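Side-chain contacts in 6-phosphogluconate dehydrogenase (PDB 5U5G), which probably reduces (2-oxopropyl)phosphonic acid with NADPH, a late step in the biosynthesis of the antibiotic fosfomycin in pseudomonads: residues E70-Q73 with D74-A78; A216-D219 with V220-Y224. All coordinates share one frame; numbering follows the deposited sequence.

Contact 1: residues E70-Q73 with D74-A78; sequences EAVQ and DFYHA. With NAP (NADP nicotinamide-adenine-dinucleotide phosphate), chain E.
Glu-70 and Asp-74 reach the same flank of helix 69-77 by different torsions: Glu-70 has CG trans to its nitrogen (chi1 -166°) and runs on extended, whereas Asp-74, one turn later, keeps CG beside its nitrogen (chi1 -71°). The helix belongs to the Rossmann-type dinucleotide-binding domain, and this i to i+4 pair stands at the rim of the adenine pocket. The two carboxylates are turned 80° apart, with OE1 of Glu-70 4.2 Å from OD2 of Asp-74. These like charges probably disfavour closer approach, and water bridges them instead: one molecule lies 2.7 Å from Glu-70 OE1 and 2.9 Å from Asp-74 OD1. A second water also donates to Glu-70 OE1. The adenine amino nitrogen N6A of NADP gives this second water a hydrogen bond of 3.1 Å. A carboxylate such as that of Glu-70 suits this position, since it can accept a proton from the water that receives the amino group.

One residue further along, the i to i+4 pair is apolar. The methyl CB of Ala-71 lies 3.6 Å from adenine C5A, and so small a side chain lets the base come close to the helix. One turn on, Phe-75 brings ring atom CE2 to 3.5 Å from adenine N3A, adding a broad hydrophobic surface; Thr-66 touches both residues from a neighbouring loop. Val-72 and Tyr-76 turn into the protein, where CG1 of Val-72 packs 3.9 Å from CD2 of Tyr-76. The branched valine also meets Ile-99 and Thr-103, while the hydroxyl of the buried tyrosine is hydrogen-bonded to Asp-95. Near the end of the helix, Gln-73 bends at its second torsion, laying its amide nearly parallel to the imidazole plane of His-77, and amide nitrogen NE2 of Gln-73 comes to 3.4 Å from His-77 CB.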
ATOM      1  N   GLU A  70       5.451  29.955  -4.574  1.00 23.14           N
ATOM      2  CA  GLU A  70       5.879  31.093  -5.378  1.00 22.90           C
ATOM      3  C   GLU A  70       5.224  31.061  -6.757  1.00 24.58           C
ATOM      4  O   GLU A  70       4.852  32.109  -7.298  1.00 23.40           O
ATOM      5  CB  GLU A  70       7.407  31.131  -5.487  1.00 26.23           C
ATOM      6  CG  GLU A  70       7.929  32.446  -6.019  1.00 28.14           C
ATOM      7  CD  GLU A  70       9.447  32.529  -6.060  1.00 34.63           C
ATOM      8  OE1 GLU A  70       9.959  33.492  -6.675  1.00 32.15           O
ATOM      9  OE2 GLU A  70      10.132  31.646  -5.488  1.00 34.56           O
ATOM     10  N   ALA A  71       5.047  29.867  -7.333  1.00 22.06           N
ATOM     11  CA  ALA A  71       4.372  29.775  -8.631  1.00 24.21           C
ATOM     12  C   ALA A  71       2.898  30.164  -8.526  1.00 21.72           C
ATOM     13  O   ALA A  71       2.344  30.776  -9.444  1.00 21.22           O
ATOM     14  CB  ALA A  71       4.503  28.366  -9.205  1.00 17.86           C
ATOM     15  N   VAL A  72       2.246  29.802  -7.421  1.00 23.04           N
ATOM     16  CA  VAL A  72       0.890  30.282  -7.156  1.00 23.76           C
ATOM     17  C   VAL A  72       0.855  31.803  -7.204  1.00 24.39           C
ATOM     18  O   VAL A  72       0.040  32.413  -7.912  1.00 21.28           O
ATOM     19  CB  VAL A  72       0.396  29.768  -5.792  1.00 22.50           C
ATOM     20  CG1 VAL A  72      -0.947  30.397  -5.465  1.00 23.56           C
ATOM     21  CG2 VAL A  72       0.301  28.257  -5.782  1.00 24.56           C
ATOM     22  N   GLN A  73       1.747  32.435  -6.442  1.00 27.75           N
ATOM     23  CA  GLN A  73       1.752  33.888  -6.353  1.00 28.03           C
ATOM     24  C   GLN A  73       2.005  34.516  -7.716  1.00 27.78           C
ATOM     25  O   GLN A  73       1.259  35.403  -8.149  1.00 27.21           O
ATOM     26  CB  GLN A  73       2.796  34.341  -5.332  1.00 29.70           C
ATOM     27  CG  GLN A  73       2.788  35.841  -5.074  1.00 35.12           C
ATOM     28  CD  GLN A  73       1.489  36.324  -4.430  1.00 41.52           C
ATOM     29  OE1 GLN A  73       0.820  35.578  -3.701  1.00 43.42           O
ATOM     30  NE2 GLN A  73       1.133  37.583  -4.689  1.00 41.47           N
ATOM     31  N   ASP A  74       3.045  34.049  -8.420  1.00 26.14           N
ATOM     32  CA  ASP A  74       3.415  34.657  -9.694  1.00 27.94           C
ATOM     33  C   ASP A  74       2.309  34.496 -10.737  1.00 26.90           C
ATOM     34  O   ASP A  74       1.916  35.470 -11.390  1.00 27.71           O
ATOM     35  CB  ASP A  74       4.725  34.059 -10.219  1.00 28.15           C
ATOM     36  CG  ASP A  74       5.951  34.493  -9.415  1.00 35.74           C
ATOM     37  OD1 ASP A  74       5.833  35.357  -8.521  1.00 34.21           O
ATOM     38  OD2 ASP A  74       7.048  33.959  -9.685  1.00 36.57           O
ATOM     39  N   PHE A  75       1.790  33.271 -10.909  1.00 22.36           N
ATOM     40  CA  PHE A  75       0.858  33.038 -12.014  1.00 23.36           C
ATOM     41  C   PHE A  75      -0.517  33.630 -11.732  1.00 26.08           C
ATOM     42  O   PHE A  75      -1.157  34.170 -12.642  1.00 26.95           O
ATOM     43  CB  PHE A  75       0.753  31.541 -12.337  1.00 22.60           C
ATOM     44  CG  PHE A  75       1.868  31.045 -13.223  1.00 20.42           C
ATOM     45  CD1 PHE A  75       2.250  31.772 -14.345  1.00 22.19           C
ATOM     46  CD2 PHE A  75       2.556  29.888 -12.916  1.00 21.89           C
ATOM     47  CE1 PHE A  75       3.294  31.334 -15.157  1.00 24.32           C
ATOM     48  CE2 PHE A  75       3.603  29.432 -13.722  1.00 20.20           C
ATOM     49  CZ  PHE A  75       3.968  30.161 -14.845  1.00 24.82           C
ATOM     50  N   TYR A  76      -0.991  33.545 -10.488  1.00 23.03           N
ATOM     51  CA  TYR A  76      -2.325  34.061 -10.191  1.00 25.20           C
ATOM     52  C   TYR A  76      -2.342  35.556  -9.869  1.00 27.19           C
ATOM     53  O   TYR A  76      -3.284  36.252 -10.266  1.00 28.86           O
ATOM     54  CB  TYR A  76      -2.959  33.287  -9.031  1.00 24.30           C
ATOM     55  CG  TYR A  76      -3.366  31.874  -9.387  1.00 19.96           C
ATOM     56  CD1 TYR A  76      -4.528  31.621 -10.093  1.00 22.06           C
ATOM     57  CD2 TYR A  76      -2.569  30.797  -9.027  1.00 23.26           C
ATOM     58  CE1 TYR A  76      -4.896  30.315 -10.417  1.00 24.63           C
ATOM     59  CE2 TYR A  76      -2.924  29.502  -9.338  1.00 23.76           C
ATOM     60  CZ  TYR A  76      -4.086  29.263 -10.036  1.00 21.99           C
ATOM     61  OH  TYR A  76      -4.415  27.964 -10.348  1.00 21.26           O
ATOM     62  N   HIS A  77      -1.335  36.085  -9.165  1.00 24.12           N
ATOM     63  CA  HIS A  77      -1.487  37.418  -8.594  1.00 27.49           C
ATOM     64  C   HIS A  77      -0.591  38.494  -9.184  1.00 29.58           C
ATOM     65  O   HIS A  77      -0.743  39.656  -8.799  1.00 29.44           O
ATOM     66  CB  HIS A  77      -1.277  37.375  -7.074  1.00 28.86           C
ATOM     67  CG  HIS A  77      -2.290  36.537  -6.365  1.00 28.79           C
ATOM     68  ND1 HIS A  77      -3.566  36.980  -6.104  1.00 32.74           N
ATOM     69  CD2 HIS A  77      -2.226  35.270  -5.892  1.00 29.90           C
ATOM     70  CE1 HIS A  77      -4.244  36.028  -5.488  1.00 33.32           C
ATOM     71  NE2 HIS A  77      -3.454  34.980  -5.346  1.00 31.59           N
ATOM     72  N   ALA A  78       0.330  38.167 -10.081  1.00 30.43           N
ATOM     73  CA  ALA A  78       1.113  39.216 -10.716  1.00 30.78           C
ATOM     74  C   ALA A  78       0.177  40.279 -11.272  1.00 33.11           C
ATOM     75  O   ALA A  78      -0.796  39.944 -11.976  1.00 33.65           O
ATOM     76  CB  ALA A  78       1.986  38.646 -11.830  1.00 31.61           C
TER
HETATM   77  PA  NAP E 301       8.243  19.762 -11.572  1.00 21.92           P
HETATM   78  O1A NAP E 301       9.256  20.199 -10.579  1.00 21.47           O
HETATM   79  O2A NAP E 301       8.534  18.637 -12.534  1.00 22.98           O
HETATM   80  O5B NAP E 301       7.726  21.069 -12.457  1.00 26.10           O
HETATM   81  C5B NAP E 301       7.384  22.085 -11.546  1.00 21.06           C
HETATM   82  C4B NAP E 301       6.606  23.150 -12.348  1.00 23.90           C
HETATM   83  O4B NAP E 301       6.329  24.300 -11.551  1.00 21.02           O
HETATM   84  C3B NAP E 301       7.450  23.579 -13.602  1.00 22.98           C
HETATM   85  O3B NAP E 301       6.582  23.889 -14.648  1.00 25.37           O
HETATM   86  C2B NAP E 301       8.077  24.888 -13.085  1.00 23.98           C
HETATM   87  O2B NAP E 301       8.362  25.800 -14.030  1.00 19.87           O
HETATM   88  C1B NAP E 301       6.842  25.418 -12.253  1.00 21.23           C
HETATM   89  N9A NAP E 301       7.309  26.426 -11.322  1.00 21.84           N
HETATM   90  C8A NAP E 301       7.930  26.261 -10.066  1.00 23.29           C
HETATM   91  N7A NAP E 301       8.267  27.443  -9.482  1.00 22.40           N
HETATM   92  C5A NAP E 301       7.850  28.402 -10.416  1.00 21.52           C
HETATM   93  C6A NAP E 301       7.913  29.807 -10.422  1.00 24.38           C
HETATM   94  N6A NAP E 301       8.458  30.493  -9.365  1.00 24.03           N
HETATM   95  N1A NAP E 301       7.440  30.531 -11.468  1.00 25.97           N
HETATM   96  C2A NAP E 301       6.904  29.807 -12.499  1.00 21.60           C
HETATM   97  N3A NAP E 301       6.768  28.480 -12.636  1.00 22.32           N
HETATM   98  C4A NAP E 301       7.257  27.785 -11.563  1.00 22.05           C
HETATM   99  O3  NAP E 301       7.049  19.350 -10.522  1.00 24.01           O
HETATM  100  PN  NAP E 301       6.061  18.204 -11.044  1.00 20.74           P
HETATM  101  O1N NAP E 301       5.532  18.455 -12.401  1.00 23.16           O
HETATM  102  O2N NAP E 301       6.420  16.826 -10.533  1.00 18.50           O
HETATM  103  O5D NAP E 301       4.667  18.495 -10.036  1.00 23.44           O
HETATM  104  C5D NAP E 301       3.927  19.543 -10.480  1.00 21.02           C
HETATM  105  C4D NAP E 301       2.656  19.556  -9.650  1.00 23.07           C
HETATM  106  O4D NAP E 301       1.955  18.294  -9.803  1.00 24.57           O
HETATM  107  C3D NAP E 301       3.036  19.680  -8.115  1.00 21.37           C
HETATM  108  O3D NAP E 301       2.075  20.476  -7.482  1.00 22.13           O
HETATM  109  C2D NAP E 301       2.963  18.249  -7.628  1.00 21.09           C
HETATM  110  O2D NAP E 301       2.607  18.137  -6.275  1.00 24.18           O
HETATM  111  C1D NAP E 301       1.786  17.723  -8.512  1.00 23.85           C
HETATM  112  N1N NAP E 301       1.839  16.282  -8.664  1.00 24.78           N
HETATM  113  C2N NAP E 301       2.985  15.624  -9.183  1.00 24.72           C
HETATM  114  C3N NAP E 301       2.936  14.260  -9.377  1.00 25.22           C
HETATM  115  C7N NAP E 301       4.088  13.550  -9.941  1.00 25.77           C
HETATM  116  O7N NAP E 301       4.074  12.339 -10.172  1.00 26.45           O
HETATM  117  N7N NAP E 301       5.227  14.255 -10.285  1.00 25.78           N
HETATM  118  C4N NAP E 301       1.696  13.456  -9.088  1.00 24.89           C
HETATM  119  C5N NAP E 301       0.588  14.239  -8.539  1.00 21.95           C
HETATM  120  C6N NAP E 301       0.685  15.553  -8.336  1.00 22.90           C
HETATM  121  P2B NAP E 301      10.010  25.593 -14.840  1.00 21.74           P
HETATM  122  O1X NAP E 301       9.683  24.421 -15.713  1.00 20.99           O
HETATM  123  O2X NAP E 301      10.198  26.943 -15.538  1.00 20.24           O
HETATM  124  O3X NAP E 301      10.855  25.332 -13.618  1.00 22.37           O
HETATM  125  O   HOH W   1       9.396  33.483  -9.325  1.00 29.81           O
HETATM  126  O   HOH W   2       8.349  35.680  -7.068  1.00 37.53           O

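Contact 2: residues A216-D219 with V220-Y224; sequences AYMD and VALGY. With 7VD ((2-oxopropyl)phosphonic acid), chain F.
A methyl of Val-220 sits over the middle of the Tyr-217 ring, only three residues earlier on the same helix, while the phenol of that ring grips the bound phosphonate. The CG2 methyl is 4.1 Å from the ring centroid and 12° off the ring normal, a CH-pi contact over the face. Tyr-217 adopts an unusual first torsion, -99°, away from the common staggered values, and with it the two side chains run alongside each other. A beta-branched residue suits position 220: CG2, beside its backbone nitrogen, covers the ring and comes to 3.5 Å from the carbonyl O of Ala-216, while CG1 approaches the ring at CD2 and CE2.

The valine covers one face of the ring, and the ligand meets it at the edge. Tyr-217 OH donates a short hydrogen bond of 2.5 Å to phosphonate oxygen O4 of (2-oxopropyl)phosphonic acid, an atom lying in the ring plane at its edge. Arg-239 is bonded to the same hydroxyl, and Glu-180 and Leu-184 pack against the side chain.

Met-218 and Leu-222 pair on another flank of helix 216-226. Met-218 is folded at its second and third torsions, which brings SD to 3.8 Å from CG of Leu-222, and its CG is 3.8 Å from Leu-222 CD1. The flexible side chain of Met-218 also touches Phe-208 and Ala-187, and Ala-179 of the second subunit. In the backbone of the same turn, Leu-222 N donates to Met-218 O at 2.8 Å, a nearly straight bond (165°). The small Ala-221 packs on Ile-191 of helix 168-196. Tyr-217 is thus a first-shell residue, with Val-220 over its face, of an interdomain, intersubunit phosphonate site, to which Arg-212 of the second subunit also contributes a bond.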
ATOM      1  N   ALA A 216       0.505   0.765  -3.781  1.00 20.63           N
ATOM      2  CA  ALA A 216       0.891   1.533  -4.960  1.00 21.78           C
ATOM      3  C   ALA A 216       2.352   1.980  -4.886  1.00 22.06           C
ATOM      4  O   ALA A 216       3.084   1.910  -5.887  1.00 20.94           O
ATOM      5  CB  ALA A 216      -0.044   2.737  -5.124  1.00 21.51           C
ATOM      6  N   TYR A 217       2.816   2.405  -3.706  1.00 18.01           N
ATOM      7  CA  TYR A 217       4.189   2.889  -3.623  1.00 18.25           C
ATOM      8  C   TYR A 217       5.218   1.798  -3.372  1.00 20.10           C
ATOM      9  O   TYR A 217       6.409   2.034  -3.623  1.00 19.48           O
ATOM     10  CB  TYR A 217       4.316   4.005  -2.574  1.00 18.62           C
ATOM     11  CG  TYR A 217       4.287   5.329  -3.296  1.00 22.76           C
ATOM     12  CD1 TYR A 217       3.078   5.864  -3.753  1.00 18.49           C
ATOM     13  CD2 TYR A 217       5.471   5.996  -3.628  1.00 19.89           C
ATOM     14  CE1 TYR A 217       3.045   7.064  -4.473  1.00 19.68           C
ATOM     15  CE2 TYR A 217       5.447   7.201  -4.340  1.00 20.37           C
ATOM     16  CZ  TYR A 217       4.228   7.727  -4.764  1.00 23.53           C
ATOM     17  OH  TYR A 217       4.192   8.918  -5.476  1.00 20.60           O
ATOM     18  N   MET A 218       4.804   0.619  -2.895  1.00 19.79           N
ATOM     19  CA  MET A 218       5.674  -0.550  -3.002  1.00 16.97           C
ATOM     20  C   MET A 218       5.990  -0.854  -4.465  1.00 18.10           C
ATOM     21  O   MET A 218       7.142  -1.147  -4.813  1.00 18.34           O
ATOM     22  CB  MET A 218       5.023  -1.762  -2.327  1.00 17.11           C
ATOM     23  CG  MET A 218       5.737  -3.103  -2.596  1.00 15.40           C
ATOM     24  SD  MET A 218       7.425  -3.298  -1.957  1.00 18.84           S
ATOM     25  CE  MET A 218       7.088  -3.592  -0.207  1.00 15.62           C
ATOM     26  N   ASP A 219       4.976  -0.774  -5.339  1.00 20.13           N
ATOM     27  CA  ASP A 219       5.214  -0.898  -6.779  1.00 22.05           C
ATOM     28  C   ASP A 219       6.244   0.119  -7.255  1.00 23.47           C
ATOM     29  O   ASP A 219       7.167  -0.220  -8.004  1.00 22.46           O
ATOM     30  CB  ASP A 219       3.906  -0.725  -7.555  1.00 17.86           C
ATOM     31  CG  ASP A 219       2.931  -1.875  -7.330  1.00 27.61           C
ATOM     32  OD1 ASP A 219       3.340  -2.930  -6.786  1.00 26.48           O
ATOM     33  OD2 ASP A 219       1.747  -1.715  -7.691  1.00 29.26           O
ATOM     34  N   VAL A 220       6.104   1.378  -6.820  1.00 19.90           N
ATOM     35  CA  VAL A 220       7.070   2.405  -7.203  1.00 23.09           C
ATOM     36  C   VAL A 220       8.473   1.999  -6.767  1.00 21.76           C
ATOM     37  O   VAL A 220       9.428   2.066  -7.546  1.00 22.09           O
ATOM     38  CB  VAL A 220       6.671   3.770  -6.612  1.00 23.67           C
ATOM     39  CG1 VAL A 220       7.787   4.785  -6.844  1.00 21.13           C
ATOM     40  CG2 VAL A 220       5.370   4.252  -7.237  1.00 19.60           C
ATOM     41  N   ALA A 221       8.612   1.568  -5.509  1.00 19.28           N
ATOM     42  CA  ALA A 221       9.926   1.245  -4.970  1.00 21.29           C
ATOM     43  C   ALA A 221      10.529   0.034  -5.674  1.00 23.60           C
ATOM     44  O   ALA A 221      11.734   0.009  -5.959  1.00 20.19           O
ATOM     45  CB  ALA A 221       9.819   0.999  -3.468  1.00 18.76           C
ATOM     46  N   LEU A 222       9.698  -0.972  -5.967  1.00 21.74           N
ATOM     47  CA  LEU A 222      10.158  -2.147  -6.707  1.00 24.39           C
ATOM     48  C   LEU A 222      10.536  -1.792  -8.138  1.00 23.90           C
ATOM     49  O   LEU A 222      11.556  -2.265  -8.649  1.00 20.97           O
ATOM     50  CB  LEU A 222       9.078  -3.220  -6.727  1.00 20.97           C
ATOM     51  CG  LEU A 222       8.771  -3.929  -5.416  1.00 22.61           C
ATOM     52  CD1 LEU A 222       7.431  -4.632  -5.584  1.00 21.49           C
ATOM     53  CD2 LEU A 222       9.873  -4.908  -5.115  1.00 17.13           C
ATOM     54  N   GLY A 223       9.702  -0.999  -8.813  1.00 23.25           N
ATOM     55  CA  GLY A 223      10.060  -0.548 -10.149  1.00 25.35           C
ATOM     56  C   GLY A 223      11.391   0.176 -10.166  1.00 26.69           C
ATOM     57  O   GLY A 223      12.195   0.004 -11.091  1.00 25.67           O
ATOM     58  N   TYR A 224      11.650   0.980  -9.128  1.00 24.78           N
ATOM     59  CA  TYR A 224      12.917   1.695  -9.012  1.00 20.52           C
ATOM     60  C   TYR A 224      14.077   0.727  -8.842  1.00 27.50           C
ATOM     61  O   TYR A 224      15.136   0.891  -9.468  1.00 23.60           O
ATOM     62  CB  TYR A 224      12.868   2.667  -7.832  1.00 22.76           C
ATOM     63  CG  TYR A 224      14.048   3.634  -7.747  1.00 20.72           C
ATOM     64  CD1 TYR A 224      14.088   4.785  -8.534  1.00 24.71           C
ATOM     65  CD2 TYR A 224      15.093   3.418  -6.853  1.00 20.17           C
ATOM     66  CE1 TYR A 224      15.169   5.696  -8.452  1.00 24.50           C
ATOM     67  CE2 TYR A 224      16.162   4.317  -6.750  1.00 24.69           C
ATOM     68  CZ  TYR A 224      16.193   5.450  -7.558  1.00 25.26           C
ATOM     69  OH  TYR A 224      17.245   6.337  -7.468  1.00 26.99           O
TER
HETATM   70  P1  7VD F 302       1.306  10.601  -6.923  1.00 22.86           P
HETATM   71  C1  7VD F 302       2.748  11.697  -6.815  1.00 25.91           C
HETATM   72  O2  7VD F 302       0.222  10.894  -5.912  1.00 21.90           O
HETATM   73  O3  7VD F 302       0.718  10.582  -8.315  1.00 20.55           O
HETATM   74  O4  7VD F 302       1.966   9.278  -6.621  1.00 26.38           O
HETATM   75  C6  7VD F 302       2.608  12.907  -5.925  1.00 28.38           C
HETATM   76  O7  7VD F 302       1.540  13.512  -5.831  1.00 26.91           O
HETATM   77  C8  7VD F 302       3.846  13.310  -5.172  1.00 29.09           C

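Overall arrangement
From the N terminus, the chain first builds the dinucleotide-binding domain, where contact 1 is complete within helix 69-77, following strand 61-64 of the mixed sheet. It then passes through the rest of that sheet and long helix 168-196 before reaching contact 2 in helix 216-226. The two are in series: neither nests in nor crosses the other, and each is local, closing helical turns and no long loop. The centres of contact 1 and contact 2 lie about 34 Å apart on opposite sides of the chain's centre, and the two contacts do not touch. What relates them is the bound pair of ligands: contact 1 borders the adenine end of NADP, and contact 2 the phosphonate lying near its nicotinamide end.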